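Side-chain contacts in putative regulatory protein SCO4313 (Streptomyces coelicolor, PDB 2OI8), which probably binds DNA at regulatory sites and controls transcription as a dimeric member of the TetR family: residues G199-S202 with A203-F206; A176-F179 with W180-H184. All coordinates share one frame; numbering follows the deposited sequence.

Interaction 1: residues G199-S202 with A203-F206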
# COMPACT_ATOMS: atom_id res chain seq x y z
N GLY A 199 -5.29 -18.73 -1.18
CA GLY A 199 -6.43 -19.65 -1.24
C GLY A 199 -7.55 -19.50 -0.22
O GLY A 199 -8.53 -20.24 -0.26
N PHE A 200 -7.40 -18.56 0.71
CA PHE A 200 -8.52 -18.20 1.57
C PHE A 200 -9.26 -17.02 0.95
O PHE A 200 -8.85 -16.48 -0.08
CB PHE A 200 -8.06 -17.91 3.01
CG PHE A 200 -7.23 -16.66 3.16
CD1 PHE A 200 -7.83 -15.42 3.33
CD2 PHE A 200 -5.84 -16.73 3.18
CE1 PHE A 200 -7.06 -14.27 3.48
CE2 PHE A 200 -5.07 -15.59 3.33
CZ PHE A 200 -5.68 -14.36 3.48
N ASP A 201 -10.37 -16.63 1.59
CA ASP A 201 -11.24 -15.62 1.08
C ASP A 201 -10.99 -14.35 1.87
O ASP A 201 -11.55 -14.14 2.95
CB ASP A 201 -12.68 -16.08 1.21
CG ASP A 201 -13.67 -15.15 0.55
OD1 ASP A 201 -13.29 -14.10 0.00
OD2 ASP A 201 -14.87 -15.47 0.60
N SER A 202 -10.12 -13.51 1.31
CA SER A 202 -9.72 -12.24 1.91
C SER A 202 -10.91 -11.33 2.27
O SER A 202 -10.81 -10.56 3.21
CB SER A 202 -8.75 -11.49 0.99
OG SER A 202 -9.42 -10.97 -0.15
N ALA A 203 -12.01 -11.43 1.52
CA ALA A 203 -13.24 -10.73 1.88
C ALA A 203 -13.72 -11.11 3.29
O ALA A 203 -14.29 -10.29 4.01
CB ALA A 203 -14.32 -10.99 0.86
N LEU A 204 -13.48 -12.36 3.68
CA LEU A 204 -13.88 -12.85 5.01
C LEU A 204 -12.90 -12.34 6.04
O LEU A 204 -13.32 -11.90 7.12
CB LEU A 204 -13.97 -14.38 5.05
CG LEU A 204 -15.28 -15.10 4.68
CD1 LEU A 204 -16.13 -14.36 3.65
CD2 LEU A 204 -15.00 -16.54 4.22
N LEU A 205 -11.60 -12.38 5.70
CA LEU A 205 -10.58 -11.66 6.48
C LEU A 205 -10.99 -10.21 6.78
O LEU A 205 -10.95 -9.76 7.93
CB LEU A 205 -9.20 -11.71 5.82
CG LEU A 205 -8.17 -10.78 6.48
CD1 LEU A 205 -7.93 -11.07 7.96
CD2 LEU A 205 -6.86 -10.74 5.71
N PHE A 206 -11.42 -9.50 5.74
CA PHE A 206 -11.88 -8.13 5.87
C PHE A 206 -13.05 -8.04 6.84
O PHE A 206 -13.05 -7.18 7.73
CB PHE A 206 -12.28 -7.58 4.48
CG PHE A 206 -12.73 -6.14 4.50
CD1 PHE A 206 -14.02 -5.79 4.90
CD2 PHE A 206 -11.86 -5.12 4.09
CE1 PHE A 206 -14.44 -4.44 4.90
CE2 PHE A 206 -12.27 -3.76 4.10
CZ PHE A 206 -13.56 -3.43 4.50
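Asp201 reaches forward over the start of helix 202-213, where its OD1 accepts a weak, bent bond from Ala203 N at 3.3 Å. The side chain gets there by swinging CG anti to the backbone N (chi1 -173°). OD2 of the same carboxylate then lies against Leu204, with Asp201 OD2 3.5 Å from Leu204 CD1, and Leu204 CD2 also touches Asp201 CB. This is an N-cap: the carboxylate and the carbonyl of Asp201 meet the first turn together. Asp201 O accepts two backbone bonds, from Leu204 N at 2.7 Å and from Leu205 N at 3.3 Å. Ser202 O takes Phe206 N at 2.8 Å, continuing the i to i+4 pattern that Leu205 N opens at Asp201 O. The hydroxyl of Ser202, set between its own backbone N and carbonyl carbon (chi1 72°), hydrogen-bonds Glu190 of helix 170-191. Before the cap, the Phe200 ring reaches forward alongside the first turn, bringing CE1 within 4.1 Å of Leu205 CB. The ring of Phe195 meets it with the planes at about 55°, while His155 of the second subunit packs against Phe200 and Leu204 and hydrogen-bonds Asp201 N.

Interaction 2: residues A176-F179 with W180-H184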
# COMPACT_ATOMS: atom_id res chain seq x y z
N ALA A 176 -10.93 5.58 15.20
CA ALA A 176 -10.97 6.02 13.79
C ALA A 176 -9.67 5.70 13.01
O ALA A 176 -9.70 5.20 11.88
CB ALA A 176 -11.30 7.50 13.69
N LEU A 177 -8.54 6.02 13.61
CA LEU A 177 -7.23 5.73 13.03
C LEU A 177 -7.03 4.22 12.84
O LEU A 177 -6.53 3.81 11.81
CB LEU A 177 -6.12 6.34 13.90
CG LEU A 177 -6.11 7.87 14.00
CD1 LEU A 177 -5.09 8.32 14.99
CD2 LEU A 177 -5.83 8.49 12.65
N SER A 178 -7.46 3.41 13.81
CA SER A 178 -7.44 1.94 13.74
C SER A 178 -8.31 1.33 12.65
O SER A 178 -7.94 0.34 12.01
CB SER A 178 -7.85 1.33 15.08
OG SER A 178 -6.74 1.24 15.94
N PHE A 179 -9.49 1.91 12.46
CA PHE A 179 -10.37 1.53 11.38
C PHE A 179 -9.65 1.80 10.04
O PHE A 179 -9.56 0.94 9.17
CB PHE A 179 -11.67 2.34 11.55
CG PHE A 179 -12.65 2.24 10.41
CD1 PHE A 179 -12.49 3.02 9.27
CD2 PHE A 179 -13.78 1.44 10.51
CE1 PHE A 179 -13.40 2.96 8.23
CE2 PHE A 179 -14.71 1.38 9.48
CZ PHE A 179 -14.52 2.14 8.34
N TRP A 180 -9.14 3.01 9.91
CA TRP A 180 -8.43 3.44 8.71
C TRP A 180 -7.28 2.46 8.38
O TRP A 180 -7.20 1.94 7.27
CB TRP A 180 -7.88 4.84 8.95
CG TRP A 180 -7.53 5.61 7.74
CD1 TRP A 180 -6.34 6.20 7.47
CD2 TRP A 180 -8.38 5.91 6.64
NE1 TRP A 180 -6.38 6.84 6.27
CE2 TRP A 180 -7.63 6.68 5.73
CE3 TRP A 180 -9.71 5.60 6.33
CZ2 TRP A 180 -8.16 7.16 4.52
CZ3 TRP A 180 -10.25 6.07 5.11
CH2 TRP A 180 -9.47 6.84 4.23
N SER A 181 -6.43 2.20 9.35
CA SER A 181 -5.21 1.47 9.05
C SER A 181 -5.49 0.00 8.91
O SER A 181 -5.00 -0.61 7.99
CB SER A 181 -4.16 1.72 10.12
OG SER A 181 -4.63 1.17 11.32
N ARG A 182 -6.30 -0.56 9.80
CA ARG A 182 -6.66 -1.97 9.71
C ARG A 182 -7.31 -2.40 8.37
O ARG A 182 -6.92 -3.42 7.78
CB ARG A 182 -7.54 -2.40 10.89
CG ARG A 182 -6.76 -2.47 12.18
CD ARG A 182 -7.56 -3.01 13.35
NE ARG A 182 -6.88 -2.72 14.61
CZ ARG A 182 -7.38 -2.97 15.83
NH1 ARG A 182 -8.57 -3.53 15.97
NH2 ARG A 182 -6.68 -2.65 16.91
N LEU A 183 -8.27 -1.61 7.88
CA LEU A 183 -8.98 -1.91 6.63
C LEU A 183 -8.18 -1.64 5.34
O LEU A 183 -8.38 -2.31 4.30
CB LEU A 183 -10.32 -1.17 6.60
CG LEU A 183 -11.23 -1.56 7.78
CD1 LEU A 183 -12.52 -0.80 7.68
CD2 LEU A 183 -11.50 -3.06 7.85
N HIS A 184 -7.30 -0.64 5.40
CA HIS A 184 -6.35 -0.38 4.32
C HIS A 184 -5.30 -1.47 4.24
O HIS A 184 -4.86 -1.82 3.14
CB HIS A 184 -5.73 0.99 4.46
CG HIS A 184 -6.63 2.09 4.01
ND1 HIS A 184 -6.91 2.33 2.68
CD2 HIS A 184 -7.36 3.00 4.71
CE1 HIS A 184 -7.76 3.33 2.58
NE2 HIS A 184 -8.04 3.77 3.80
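Leu183 lays its CD1 methyl over the centre of the Phe179 ring, 3.6 Å from the centroid and 13° off the normal, a CH-pi contact one helical turn apart. Beneath it the backbone is fully helical: Leu183 N gives its hydrogen to Phe179 O at 3.1 Å, and the bonds from Trp180 N to Ala176 O, Ser181 N to Leu177 O and Arg182 N to Ser178 O repeat the same i to i+4 step, so four successive carbonyls are each satisfied by a peptide N-H. The aliphatic part of the Arg182 side chain runs past the Ser178 carbonyl oxygen, with Arg182 CG 3.1 Å from Ser178 O. Helix 170-191 belongs to the TetR-like C-terminal domain, and here one flank of it faces the second subunit of the dimer. The chain of Arg182, extended from CG to NE, carries the guanidinium past Ser178, whose CB lies over one face of it, offset toward the rim. Ser178 OG and Arg182 NH2 are 4.0 Å apart; both residues turn instead to Glu209 of the second subunit, which accepts a hydrogen bond from Ser178 OG through OE2 and forms a salt bridge with Arg182 NE through OE1. One carboxylate thus serves Ser178 OG and Arg182 NE and probably helps to stabilise the arginine's charge, while Arg182 NH2 makes a long, weak ion pair with Asp212 of the second subunit. On another flank, His184 ND1 is hydrogen-bonded to Tyr107 OH. Phe179 and Leu183 pack on Ala93 of helix 89-102.

In the fold
Interactions 1 and 2 sit on consecutive helices of the C-terminal domain, their centres about 17 Å apart. Interaction 2 lies midway along helix 170-191, and interaction 1 starts helix 202-213 after the intervening loop. They meet directly where Phe206 CE2 packs 3.9 Å from Leu183 CD2, joining the start of the later helix to the earlier one. Both also reach the second subunit: Leu177 of interaction 2 packs on Phe200 of that chain, so residues of the two contacts come together across the dimer interface. The predicted DNA-binding helix-turn-helix, residues 38-57, is a separate part of the chain from either contact.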